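Local coordinates for cysteine synthase (Fusobacterium nucleatum subsp. nucleatum strain ATCC 25586, PDB 5XEM), which probably makes L-cysteine and acetate from O-acetyl-L-serine and hydrogen sulfide with pyridoxal 5'-phosphate as cofactor, and also produces hydrogen sulfide, at residues A7-D12 with C85-Y90; N30-K35 with L290-L295; V95-M100 with L122-C127; E205-P210 with I244-D249. All coordinates share one frame; numbering follows the deposited sequence.

Contact 1: residues A7-D12 with C85-Y90; sequences ANSVID and CAVKNY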
loop_
_atom_site.group_PDB
_atom_site.type_symbol
_atom_site.label_atom_id
_atom_site.label_comp_id
_atom_site.label_asym_id
_atom_site.label_seq_id
_atom_site.Cartn_x
_atom_site.Cartn_y
_atom_site.Cartn_z
ATOM N N ALA A 7 1.713 15.767 5.948
ATOM C CA ALA A 7 2.358 15.003 7.030
ATOM C C ALA A 7 3.811 15.433 7.188
ATOM O O ALA A 7 4.514 15.678 6.197
ATOM C CB ALA A 7 2.320 13.508 6.738
ATOM N N ASN A 8 4.276 15.462 8.433
ATOM C CA ASN A 8 5.677 15.762 8.683
ATOM C C ASN A 8 6.574 14.594 8.354
ATOM O O ASN A 8 7.701 14.794 7.888
ATOM C CB ASN A 8 5.913 16.230 10.110
ATOM C CG ASN A 8 5.747 17.721 10.243
ATOM O OD1 ASN A 8 6.315 18.482 9.466
ATOM N ND2 ASN A 8 4.968 18.142 11.211
ATOM N N SER A 9 6.112 13.389 8.626
ATOM C CA SER A 9 6.813 12.199 8.161
ATOM C C SER A 9 5.794 11.095 7.970
ATOM O O SER A 9 4.608 11.237 8.312
ATOM C CB SER A 9 7.862 11.747 9.177
ATOM O OG SER A 9 7.200 11.122 10.280
ATOM N N VAL A 10 6.264 9.976 7.437
ATOM C CA VAL A 10 5.365 8.817 7.272
ATOM C C VAL A 10 4.773 8.334 8.606
ATOM O O VAL A 10 3.712 7.711 8.644
ATOM C CB VAL A 10 6.038 7.653 6.506
ATOM C CG1 VAL A 10 6.336 8.056 5.050
ATOM C CG2 VAL A 10 7.288 7.146 7.212
ATOM N N ILE A 11 5.455 8.613 9.714
ATOM C CA ILE A 11 4.892 8.268 11.026
ATOM C C ILE A 11 3.517 8.868 11.226
ATOM O O ILE A 11 2.650 8.262 11.861
ATOM C CB ILE A 11 5.820 8.716 12.186
ATOM C CG1 ILE A 11 7.144 7.952 12.084
ATOM C CG2 ILE A 11 5.091 8.552 13.544
ATOM C CD1 ILE A 11 8.207 8.323 13.122
ATOM N N ASP A 12 3.288 10.058 10.672
ATOM C CA ASP A 12 1.992 10.703 10.837
ATOM C C ASP A 12 0.860 10.042 10.039
ATOM O O ASP A 12 -0.317 10.320 10.271
ATOM C CB ASP A 12 2.078 12.202 10.492
ATOM C CG ASP A 12 3.082 12.932 11.353
ATOM O OD1 ASP A 12 2.964 12.895 12.595
ATOM O OD2 ASP A 12 4.025 13.502 10.798
ATOM N N CYS A 85 12.185 3.218 12.248
ATOM C CA CYS A 85 13.626 3.369 12.530
ATOM C C CYS A 85 14.350 4.095 11.402
ATOM O O CYS A 85 15.318 4.831 11.653
ATOM C CB CYS A 85 14.275 2.029 12.803
ATOM S SG CYS A 85 13.803 1.318 14.404
ATOM N N ALA A 86 13.868 3.932 10.158
ATOM C CA ALA A 86 14.433 4.700 9.073
ATOM C C ALA A 86 14.251 6.214 9.316
ATOM O O ALA A 86 15.231 6.962 9.204
ATOM C CB ALA A 86 13.842 4.289 7.719
ATOM N N VAL A 87 13.030 6.640 9.657
ATOM C CA VAL A 87 12.692 8.055 9.926
ATOM C C VAL A 87 13.513 8.580 11.122
ATOM O O VAL A 87 14.073 9.695 11.103
ATOM C CB VAL A 87 11.179 8.200 10.248
ATOM C CG1 VAL A 87 10.848 9.588 10.774
ATOM C CG2 VAL A 87 10.340 7.884 9.029
ATOM N N LYS A 88 13.564 7.774 12.171
ATOM C CA LYS A 88 14.223 8.160 13.443
ATOM C C LYS A 88 15.743 7.917 13.499
ATOM O O LYS A 88 16.403 8.265 14.500
ATOM C CB LYS A 88 13.524 7.416 14.590
ATOM C CG LYS A 88 12.100 7.883 14.861
ATOM C CD LYS A 88 11.455 7.066 15.977
ATOM C CE LYS A 88 10.077 7.622 16.362
ATOM N NZ LYS A 88 10.192 8.832 17.227
ATOM N N ASN A 89 16.296 7.294 12.470
ATOM C CA ASN A 89 17.726 6.957 12.383
ATOM C C ASN A 89 18.230 6.006 13.477
ATOM O O ASN A 89 19.325 6.197 14.008
ATOM C CB ASN A 89 18.580 8.235 12.383
ATOM C CG ASN A 89 18.361 9.060 11.142
ATOM O OD1 ASN A 89 18.454 8.545 10.039
ATOM N ND2 ASN A 89 18.032 10.332 11.317
ATOM N N TYR A 90 17.425 5.018 13.846
ATOM C CA TYR A 90 17.891 3.971 14.745
ATOM C C TYR A 90 18.340 2.758 13.958
ATOM O O TYR A 90 17.685 2.370 12.980
ATOM C CB TYR A 90 16.760 3.558 15.700
ATOM C CG TYR A 90 16.214 4.641 16.610
ATOM C CD1 TYR A 90 17.043 5.566 17.198
ATOM C CD2 TYR A 90 14.860 4.671 16.952
ATOM C CE1 TYR A 90 16.546 6.534 18.055
ATOM C CE2 TYR A 90 14.345 5.631 17.821
ATOM C CZ TYR A 90 15.208 6.560 18.370
ATOM O OH TYR A 90 14.757 7.528 19.226
#
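Ser9 CA and Val87 CA are the nearest CA atoms of the two segments, 7.4 Å apart, where the 3-10 turn of Val10 to Asp12 faces the last turn of helix 76-88. No hydrogen bond joins the two segments, so side chains make the contact.

Val87 sits at its centre and uses its two methyls on different partners. CG1 lies anti to the backbone N (chi1 170°), which points it at Ile11, with Val87 CG1 to Ile11 CD1 at 3.8 Å. Ser9 borders the same methyl, its OG 4.0 Å from Val87 CG1. The other methyl meets Val10, with 3.6 Å between Val87 CG2 and Val10 CG2. The extended Ile11 chain carries its CD1 on to Lys88, whose CE lies 3.8 Å from Ile11 CD1. These two chains meet at about a right angle. The lysine bends only at its last torsion (chi4 -78°), and its ammonium group forms a salt bridge with Glu58 of helix 46-60. Ile11 also rests on Leu51 of that helix.

Each segment is held in shape from within. Ser9 N donates to Asp12 OD2 at 3.0 Å, and Asp12 N returns a bond to Ser9 O. On the helix side, Tyr90 N reaches back to Cys85 O at 3.0 Å.

Val10 and Val87 both pack on Glu263 of the second subunit, and Ala7 pairs with a strand of that chain. The contact thus joins a helix that ends in a Schellman motif at Asn89 to an N-terminal turn at the dimer interface.

Contact 2: residues N30-K35 with L290-L295; sequences NEIYVK and LKIVVL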
loop_
_atom_site.group_PDB
_atom_site.type_symbol
_atom_site.label_atom_id
_atom_site.label_comp_id
_atom_site.label_asym_id
_atom_site.label_seq_id
_atom_site.Cartn_x
_atom_site.Cartn_y
_atom_site.Cartn_z
ATOM N N ASN A 30 -26.382 -9.840 7.428
ATOM C CA ASN A 30 -25.712 -8.968 8.394
ATOM C C ASN A 30 -24.760 -8.065 7.638
ATOM O O ASN A 30 -24.381 -8.394 6.541
ATOM C CB ASN A 30 -24.948 -9.800 9.403
ATOM C CG ASN A 30 -25.858 -10.706 10.205
ATOM O OD1 ASN A 30 -26.804 -10.225 10.852
ATOM N ND2 ASN A 30 -25.579 -12.013 10.184
ATOM N N GLU A 31 -24.381 -6.937 8.227
ATOM C CA GLU A 31 -23.439 -6.020 7.577
ATOM C C GLU A 31 -22.014 -6.313 8.071
ATOM O O GLU A 31 -21.759 -6.332 9.284
ATOM C CB GLU A 31 -23.831 -4.581 7.874
ATOM C CG GLU A 31 -25.221 -4.234 7.378
ATOM C CD GLU A 31 -25.570 -2.777 7.578
ATOM O OE1 GLU A 31 -25.526 -2.292 8.727
ATOM O OE2 GLU A 31 -25.886 -2.107 6.574
ATOM N N ILE A 32 -21.101 -6.570 7.134
ATOM C CA ILE A 32 -19.697 -6.787 7.470
ATOM C C ILE A 32 -18.868 -5.613 6.950
ATOM O O ILE A 32 -18.969 -5.251 5.782
ATOM C CB ILE A 32 -19.133 -8.093 6.888
ATOM C CG1 ILE A 32 -19.967 -9.298 7.349
ATOM C CG2 ILE A 32 -17.675 -8.268 7.337
ATOM C CD1 ILE A 32 -19.442 -10.650 6.896
ATOM N N TYR A 33 -18.108 -5.014 7.856
ATOM C CA TYR A 33 -17.188 -3.906 7.555
ATOM C C TYR A 33 -15.768 -4.405 7.778
ATOM O O TYR A 33 -15.498 -5.039 8.800
ATOM C CB TYR A 33 -17.440 -2.745 8.506
ATOM C CG TYR A 33 -18.806 -2.133 8.353
ATOM C CD1 TYR A 33 -19.035 -1.123 7.418
ATOM C CD2 TYR A 33 -19.873 -2.554 9.139
ATOM C CE1 TYR A 33 -20.291 -0.567 7.261
ATOM C CE2 TYR A 33 -21.133 -1.991 9.002
ATOM C CZ TYR A 33 -21.331 -1.010 8.058
ATOM O OH TYR A 33 -22.577 -0.445 7.915
ATOM N N VAL A 34 -14.864 -4.112 6.850
ATOM C CA VAL A 34 -13.479 -4.540 6.982
ATOM C C VAL A 34 -12.653 -3.293 7.297
ATOM O O VAL A 34 -12.738 -2.288 6.597
ATOM C CB VAL A 34 -12.990 -5.232 5.699
ATOM C CG1 VAL A 34 -11.528 -5.650 5.803
ATOM C CG2 VAL A 34 -13.876 -6.443 5.382
ATOM N N LYS A 35 -11.878 -3.363 8.368
ATOM C CA LYS A 35 -10.992 -2.265 8.736
ATOM C C LYS A 35 -9.645 -2.551 8.075
ATOM O O LYS A 35 -9.002 -3.564 8.379
ATOM C CB LYS A 35 -10.863 -2.136 10.237
ATOM C CG LYS A 35 -10.071 -0.867 10.605
ATOM C CD LYS A 35 -10.322 -0.371 11.999
ATOM C CE LYS A 35 -9.484 0.833 12.372
ATOM N NZ LYS A 35 -9.842 2.078 11.626
ATOM N N LEU A 290 -26.766 -7.700 12.214
ATOM C CA LEU A 290 -25.602 -7.430 13.060
ATOM C C LEU A 290 -24.583 -6.572 12.309
ATOM O O LEU A 290 -24.445 -6.679 11.092
ATOM C CB LEU A 290 -24.912 -8.724 13.495
ATOM C CG LEU A 290 -25.760 -9.767 14.219
ATOM C CD1 LEU A 290 -24.994 -11.082 14.326
ATOM C CD2 LEU A 290 -26.187 -9.265 15.584
ATOM N N LYS A 291 -23.909 -5.692 13.027
ATOM C CA LYS A 291 -22.817 -4.912 12.444
ATOM C C LYS A 291 -21.551 -5.609 12.902
ATOM O O LYS A 291 -21.246 -5.667 14.114
ATOM C CB LYS A 291 -22.882 -3.471 12.903
ATOM C CG LYS A 291 -24.066 -2.711 12.305
ATOM C CD LYS A 291 -23.876 -1.208 12.416
ATOM C CE LYS A 291 -25.128 -0.424 12.038
ATOM N NZ LYS A 291 -25.196 -0.078 10.590
ATOM N N ILE A 292 -20.852 -6.192 11.934
ATOM C CA ILE A 292 -19.716 -7.072 12.215
ATOM C C ILE A 292 -18.478 -6.383 11.665
ATOM O O ILE A 292 -18.460 -6.018 10.490
ATOM C CB ILE A 292 -19.869 -8.444 11.537
ATOM C CG1 ILE A 292 -21.191 -9.119 11.949
ATOM C CG2 ILE A 292 -18.668 -9.339 11.861
ATOM C CD1 ILE A 292 -21.352 -10.538 11.429
ATOM N N VAL A 293 -17.477 -6.179 12.514
ATOM C CA VAL A 293 -16.201 -5.579 12.063
ATOM C C VAL A 293 -15.131 -6.644 12.033
ATOM O O VAL A 293 -14.970 -7.409 13.009
ATOM C CB VAL A 293 -15.751 -4.416 12.958
ATOM C CG1 VAL A 293 -14.380 -3.885 12.507
ATOM C CG2 VAL A 293 -16.778 -3.280 12.936
ATOM N N VAL A 294 -14.431 -6.725 10.894
ATOM C CA VAL A 294 -13.327 -7.640 10.690
ATOM C C VAL A 294 -12.066 -6.779 10.535
ATOM O O VAL A 294 -12.045 -5.853 9.726
ATOM C CB VAL A 294 -13.541 -8.477 9.410
ATOM C CG1 VAL A 294 -12.273 -9.217 8.967
ATOM C CG2 VAL A 294 -14.692 -9.444 9.644
ATOM N N LEU A 295 -11.038 -7.072 11.317
ATOM C CA LEU A 295 -9.779 -6.395 11.158
ATOM C C LEU A 295 -9.009 -7.106 10.057
ATOM O O LEU A 295 -8.753 -8.282 10.171
ATOM C CB LEU A 295 -8.979 -6.397 12.453
ATOM C CG LEU A 295 -7.797 -5.419 12.456
ATOM C CD1 LEU A 295 -8.288 -3.994 12.714
ATOM C CD2 LEU A 295 -6.750 -5.813 13.454
#
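Glu31 and Lys291 begin a run of parallel strand pairing that continues to Lys35 and Leu295. Glu31 N donates to Leu290 O, and Ile292 N to Glu31 O at 2.8 Å. Tyr33 N then bonds to Ile292 O at 2.8 Å in an almost straight hydrogen bond (N-H...O 173°). Val294 N to Tyr33 O and Lys35 N to Val294 O carry the pattern on.

At the start of the strands, the Asn30 side chain takes part in the pairing. Its OD1 accepts from Leu290 N at 2.9 Å, with the donor tilted 29° from the amide carbonyl plane. Lys288 N bonds to the same oxygen, while Asn30 ND2 is held by Ser282 OG and Asn285 O. These bonds fix the amide's rotation.

On the face of Glu31 and Tyr33, Glu31 and Lys291 run side by side and form a salt bridge, with Glu31 OE1 2.9 Å from Lys291 NZ. On the other face, Ile32 CG2 touches Val294 CG2 at 4.0 Å. Helix 269-284 covers these two residues through Phe275 and Ala278.

Backbone bonds therefore set the register in the buried centre. The ion pair between partly exposed residues adds a charged link near the strand starts.

Contact 3: residues V95-M100 with L122-C127; sequences VMPDTM and LGMKAC. With 85F ((2R)-2-azanyl-3-[(2R)-2-azanyl-3-oxidanyl-3-oxidanylidene-propyl]sulfanyl-propanoic acid), chain C.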
loop_
_atom_site.group_PDB
_atom_site.type_symbol
_atom_site.label_atom_id
_atom_site.label_comp_id
_atom_site.label_asym_id
_atom_site.label_seq_id
_atom_site.Cartn_x
_atom_site.Cartn_y
_atom_site.Cartn_z
ATOM N N VAL A 95 15.065 -10.636 13.470
ATOM C CA VAL A 95 15.167 -12.097 13.312
ATOM C C VAL A 95 13.833 -12.611 12.861
ATOM O O VAL A 95 12.801 -12.319 13.492
ATOM C CB VAL A 95 15.566 -12.827 14.599
ATOM C CG1 VAL A 95 15.769 -14.308 14.312
ATOM C CG2 VAL A 95 16.843 -12.207 15.176
ATOM N N MET A 96 13.841 -13.401 11.787
ATOM C CA MET A 96 12.613 -13.903 11.180
ATOM C C MET A 96 12.788 -15.345 10.707
ATOM O O MET A 96 13.904 -15.737 10.377
ATOM C CB MET A 96 12.256 -13.021 9.975
ATOM C CG MET A 96 10.886 -13.269 9.354
ATOM S SD MET A 96 10.476 -12.067 8.064
ATOM C CE MET A 96 11.920 -12.282 7.023
ATOM N N PRO A 97 11.687 -16.110 10.638
ATOM C CA PRO A 97 11.798 -17.439 10.027
ATOM C C PRO A 97 12.030 -17.358 8.516
ATOM O O PRO A 97 11.415 -16.529 7.848
ATOM C CB PRO A 97 10.417 -18.061 10.282
ATOM C CG PRO A 97 9.805 -17.268 11.370
ATOM C CD PRO A 97 10.330 -15.874 11.146
ATOM N N ASP A 98 12.868 -18.256 8.000
ATOM C CA ASP A 98 13.108 -18.387 6.560
ATOM C C ASP A 98 11.940 -18.928 5.706
ATOM O O ASP A 98 12.088 -19.030 4.497
ATOM C CB ASP A 98 14.386 -19.213 6.317
ATOM C CG ASP A 98 14.267 -20.676 6.787
ATOM O OD1 ASP A 98 13.126 -21.172 6.960
ATOM O OD2 ASP A 98 15.314 -21.316 6.987
ATOM N N THR A 99 10.783 -19.229 6.296
ATOM C CA THR A 99 9.666 -19.832 5.550
ATOM C C THR A 99 8.556 -18.827 5.146
ATOM O O THR A 99 7.491 -19.229 4.669
ATOM C CB THR A 99 9.039 -20.991 6.365
ATOM O OG1 THR A 99 8.759 -20.548 7.695
ATOM C CG2 THR A 99 9.988 -22.176 6.445
ATOM N N MET A 100 8.782 -17.529 5.344
ATOM C CA MET A 100 7.748 -16.529 5.054
ATOM C C MET A 100 7.925 -15.980 3.631
ATOM O O MET A 100 8.964 -16.202 2.995
ATOM C CB MET A 100 7.766 -15.397 6.107
ATOM C CG MET A 100 7.736 -15.863 7.574
ATOM S SD MET A 100 6.168 -16.559 8.166
ATOM C CE MET A 100 6.020 -18.090 7.231
ATOM N N LEU A 122 11.159 -24.473 13.078
ATOM C CA LEU A 122 11.185 -24.186 14.522
ATOM C C LEU A 122 10.262 -23.060 14.994
ATOM O O LEU A 122 10.135 -22.848 16.202
ATOM C CB LEU A 122 12.612 -23.865 14.946
ATOM C CG LEU A 122 13.652 -24.950 14.626
ATOM C CD1 LEU A 122 15.056 -24.466 14.964
ATOM C CD2 LEU A 122 13.307 -26.245 15.358
ATOM N N GLY A 123 9.622 -22.340 14.074
ATOM C CA GLY A 123 8.683 -21.276 14.432
ATOM C C GLY A 123 9.335 -20.053 15.086
ATOM O O GLY A 123 10.561 -19.880 15.012
ATOM N N MET A 124 8.518 -19.215 15.721
ATOM C CA MET A 124 9.018 -17.965 16.336
ATOM C C MET A 124 9.868 -18.205 17.581
ATOM O O MET A 124 10.643 -17.336 17.984
ATOM C CB MET A 124 7.862 -17.026 16.691
ATOM C CG MET A 124 7.088 -16.518 15.474
ATOM S SD MET A 124 8.145 -15.582 14.335
ATOM C CE MET A 124 8.836 -14.456 15.498
ATOM N N LYS A 125 9.717 -19.369 18.210
ATOM C CA LYS A 125 10.573 -19.736 19.348
ATOM C C LYS A 125 12.052 -19.633 18.961
ATOM O O LYS A 125 12.866 -19.130 19.741
ATOM C CB LYS A 125 10.222 -21.156 19.809
ATOM C CG LYS A 125 11.144 -21.778 20.845
ATOM C CD LYS A 125 10.762 -23.228 21.188
ATOM C CE LYS A 125 9.910 -23.967 20.149
ATOM N NZ LYS A 125 10.476 -24.319 18.788
ATOM N N ALA A 126 12.396 -20.110 17.772
ATOM C CA ALA A 126 13.762 -20.057 17.266
ATOM C C ALA A 126 14.237 -18.614 17.098
ATOM O O ALA A 126 15.389 -18.301 17.397
ATOM C CB ALA A 126 13.888 -20.810 15.933
ATOM N N CYS A 127 13.345 -17.751 16.607
ATOM C CA CYS A 127 13.652 -16.325 16.467
ATOM C C CYS A 127 13.981 -15.678 17.809
ATOM O O CYS A 127 14.980 -14.960 17.932
ATOM C CB CYS A 127 12.470 -15.596 15.843
ATOM S SG CYS A 127 12.038 -16.261 14.217
HETATM N N 85F C . 2.287 -10.898 12.942
HETATM C CA 85F C . 3.417 -10.817 13.892
HETATM C CB 85F C . 3.790 -12.225 14.406
HETATM S SG 85F C . 2.589 -12.938 15.503
HETATM C CD 85F C . 3.284 -14.507 16.068
HETATM C CE 85F C . 3.558 -15.540 14.944
HETATM N NZ2 85F C . 2.392 -15.716 14.069
HETATM C CZ1 85F C . 3.878 -16.897 15.627
HETATM O OH1 85F C . 3.941 -17.898 14.853
HETATM O OH2 85F C . 4.046 -16.966 16.877
HETATM C C 85F C . 4.625 -10.167 13.252
HETATM O OXT 85F C . 4.414 -9.410 12.291
HETATM O O 85F C . 5.748 -10.400 13.765
#
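Met124 meets Pro97 where helix 123-136 packs on strand 92-97, a helix packed on the four-stranded parallel sheet of this alpha/beta fold. The axes of residues 95-97 and 123-127 run roughly antiparallel, 154° apart, and approach to 7.5 Å.

The Met124 side chain leads from the bound lanthionine to the strand. Its CB lies 3.8 Å from OH2, a carboxylate oxygen of the ligand 85F. CG comes closer, 3.2 Å from the carboxylate carbon CZ1 of 85F. The chain then folds at chi2 (-60°), which brings SD back to the strand. There Met124 SD is 3.8 Å from Pro97 CG, and the CD of that proline is nearly as close. Around this side chain stand Phe147 and Ile229. The methionine thus has one part against the ligand and another against the proline ring.

The backbone of Met124 serves the site too. Met124 N is hydrogen-bonded to Ser228 OG, which also bonds to the ligand. This probably helps position the serine in the pocket.

One helical turn further on, Cys127 points toward the strand. Val95 CG1 packs 3.9 Å from Cys127 CB, and Val95 also touches Thr118 of strand 114-118. With SG anti to the carbonyl carbon (chi1 -59°), the cysteine sulfur lies against the N-CD side of the proline ring, Cys127 SG 3.5 Å from Pro97 CD.

Contact 4: residues E205-P210 with I244-D249; sequences EPASSP and ILVCED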
loop_
_atom_site.group_PDB
_atom_site.type_symbol
_atom_site.label_atom_id
_atom_site.label_comp_id
_atom_site.label_asym_id
_atom_site.label_seq_id
_atom_site.Cartn_x
_atom_site.Cartn_y
_atom_site.Cartn_z
ATOM N N GLU A 205 -7.840 -18.334 14.943
ATOM C CA GLU A 205 -6.539 -19.003 14.849
ATOM C C GLU A 205 -6.546 -19.973 13.676
ATOM O O GLU A 205 -7.609 -20.287 13.123
ATOM C CB GLU A 205 -6.211 -19.693 16.189
ATOM C CG GLU A 205 -7.034 -20.929 16.497
ATOM C CD GLU A 205 -6.685 -21.564 17.838
ATOM O OE1 GLU A 205 -5.704 -21.117 18.481
ATOM O OE2 GLU A 205 -7.391 -22.517 18.239
ATOM N N PRO A 206 -5.363 -20.425 13.235
ATOM C CA PRO A 206 -5.354 -21.375 12.129
ATOM C C PRO A 206 -5.962 -22.713 12.556
ATOM O O PRO A 206 -5.593 -23.249 13.617
ATOM C CB PRO A 206 -3.862 -21.546 11.822
ATOM C CG PRO A 206 -3.211 -20.365 12.410
ATOM C CD PRO A 206 -4.011 -20.006 13.607
ATOM N N ALA A 207 -6.832 -23.261 11.729
ATOM C CA ALA A 207 -7.404 -24.584 12.026
ATOM C C ALA A 207 -6.333 -25.649 12.162
ATOM O O ALA A 207 -6.523 -26.560 12.963
ATOM C CB ALA A 207 -8.439 -25.002 10.975
ATOM N N SER A 208 -5.224 -25.570 11.409
ATOM C CA SER A 208 -4.154 -26.574 11.535
ATOM C C SER A 208 -3.078 -26.211 12.584
ATOM O O SER A 208 -2.067 -26.904 12.726
ATOM C CB SER A 208 -3.511 -26.859 10.177
ATOM O OG SER A 208 -3.192 -25.669 9.535
ATOM N N SER A 209 -3.294 -25.129 13.311
ATOM C CA SER A 209 -2.513 -24.863 14.506
ATOM C C SER A 209 -3.397 -24.329 15.617
ATOM O O SER A 209 -3.238 -23.189 16.076
ATOM C CB SER A 209 -1.364 -23.914 14.220
ATOM O OG SER A 209 -0.419 -24.000 15.284
ATOM N N PRO A 210 -4.278 -25.197 16.128
ATOM C CA PRO A 210 -5.364 -24.808 16.989
ATOM C C PRO A 210 -4.972 -24.806 18.461
ATOM O O PRO A 210 -5.573 -25.543 19.281
ATOM C CB PRO A 210 -6.384 -25.872 16.678
ATOM C CG PRO A 210 -5.560 -27.096 16.549
ATOM C CD PRO A 210 -4.317 -26.649 15.861
ATOM N N ILE A 244 -13.589 -19.233 20.266
ATOM C CA ILE A 244 -12.387 -19.245 19.410
ATOM C C ILE A 244 -12.845 -19.695 18.028
ATOM O O ILE A 244 -13.438 -20.760 17.881
ATOM C CB ILE A 244 -11.324 -20.244 19.884
ATOM C CG1 ILE A 244 -11.006 -20.105 21.386
ATOM C CG2 ILE A 244 -10.079 -20.128 19.004
ATOM C CD1 ILE A 244 -10.466 -18.769 21.849
ATOM N N LEU A 245 -12.575 -18.890 17.006
ATOM C CA LEU A 245 -12.912 -19.245 15.639
ATOM C C LEU A 245 -11.636 -19.713 14.950
ATOM O O LEU A 245 -10.528 -19.369 15.378
ATOM C CB LEU A 245 -13.517 -18.059 14.899
ATOM C CG LEU A 245 -14.693 -17.359 15.607
ATOM C CD1 LEU A 245 -15.175 -16.169 14.788
ATOM C CD2 LEU A 245 -15.822 -18.344 15.877
ATOM N N VAL A 246 -11.818 -20.519 13.917
ATOM C CA VAL A 246 -10.719 -21.042 13.151
ATOM C C VAL A 246 -10.937 -20.918 11.654
ATOM O O VAL A 246 -12.061 -20.718 11.189
ATOM C CB VAL A 246 -10.448 -22.520 13.493
ATOM C CG1 VAL A 246 -10.222 -22.681 14.989
ATOM C CG2 VAL A 246 -11.588 -23.424 12.981
ATOM N N CYS A 247 -9.846 -21.084 10.904
ATOM C CA CYS A 247 -9.904 -21.157 9.455
ATOM C C CYS A 247 -8.824 -22.089 8.922
ATOM O O CYS A 247 -7.676 -22.034 9.343
ATOM C CB CYS A 247 -9.739 -19.776 8.842
ATOM S SG CYS A 247 -10.058 -19.724 7.063
ATOM N N GLU A 248 -9.213 -22.963 8.005
ATOM C CA GLU A 248 -8.275 -23.819 7.277
ATOM C C GLU A 248 -7.461 -23.014 6.252
ATOM O O GLU A 248 -7.905 -21.994 5.749
ATOM C CB GLU A 248 -9.017 -24.978 6.589
ATOM C CG GLU A 248 -9.779 -25.907 7.553
ATOM C CD GLU A 248 -8.901 -26.972 8.222
ATOM O OE1 GLU A 248 -7.677 -27.028 7.982
ATOM O OE2 GLU A 248 -9.454 -27.787 8.994
ATOM N N ASP A 249 -6.272 -23.496 5.956
ATOM C CA ASP A 249 -5.384 -22.828 5.001
ATOM C C ASP A 249 -6.076 -22.589 3.658
ATOM O O ASP A 249 -6.043 -21.483 3.144
ATOM C CB ASP A 249 -4.149 -23.679 4.755
ATOM C CG ASP A 249 -3.222 -23.790 5.961
ATOM O OD1 ASP A 249 -3.346 -22.979 6.931
ATOM O OD2 ASP A 249 -2.346 -24.675 5.921
HETATM O O HOH W 1 -5.066 -23.383 9.193
HETATM O O HOH W 2 -5.333 -25.946 7.204
#
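Glu205 pairs with Val246 in the beta-alpha-beta unit of strand 200-206, helix 211-214 and strand 245-247. Strand 245-247 is an edge strand of its sheet within the chain. Glu205 N donates to Leu245 O at 2.9 Å. The next bond, Cys247 N to Glu205 O, is longer at 3.3 Å. Ala207 N reaches Cys247 O at 2.8 Å in a nearly straight bond (N-H...O 175°), although the donor lies above the carbonyl plane.

Cys247 O has a second donor in water 1. This water accepts from Ser208 N and also donates to Asp249 OD1, which in turn takes a bond from Lys221 N. Ser208 OG is hydrogen-bonded to Pro219 O and receives a bond from water 2. The Glu205 carboxylate turns to helix 211-214, with Leu212 N at OE1 and Ser213 OG at OE2.

Glu248, a calcium ligand in a structure of this protein, folds back at chi2 (-82°). Its carboxylate carbon CD lies 3.4 Å from Ala207 CB. Water 2 links one oxygen of this group to the backbone: it accepts from Asp249 N at 2.9 Å and donates to Glu248 OE1 at 2.7 Å.

Contacts 2 and 4 belong to the same six-stranded mixed sheet, with centres about 20 Å apart. Strand 174-178 lies between the pair in contact 2 and the edge pair in contact 4. Contact 3 lies on the four-stranded parallel sheet, about 19 Å from contact 4 between centres. Contact 1, at the dimer interface, lies about 36 Å from contact 4 between centres, across the chain's centre. Along the chain, contacts 3 and 4 are nested inside the loop closed by contact 2, while contact 1 crosses it. Contacts 2 and 3 thus belong to different sheets on opposite sides of the chain's centre, consistent with a cofactor site between the two parts of the fold.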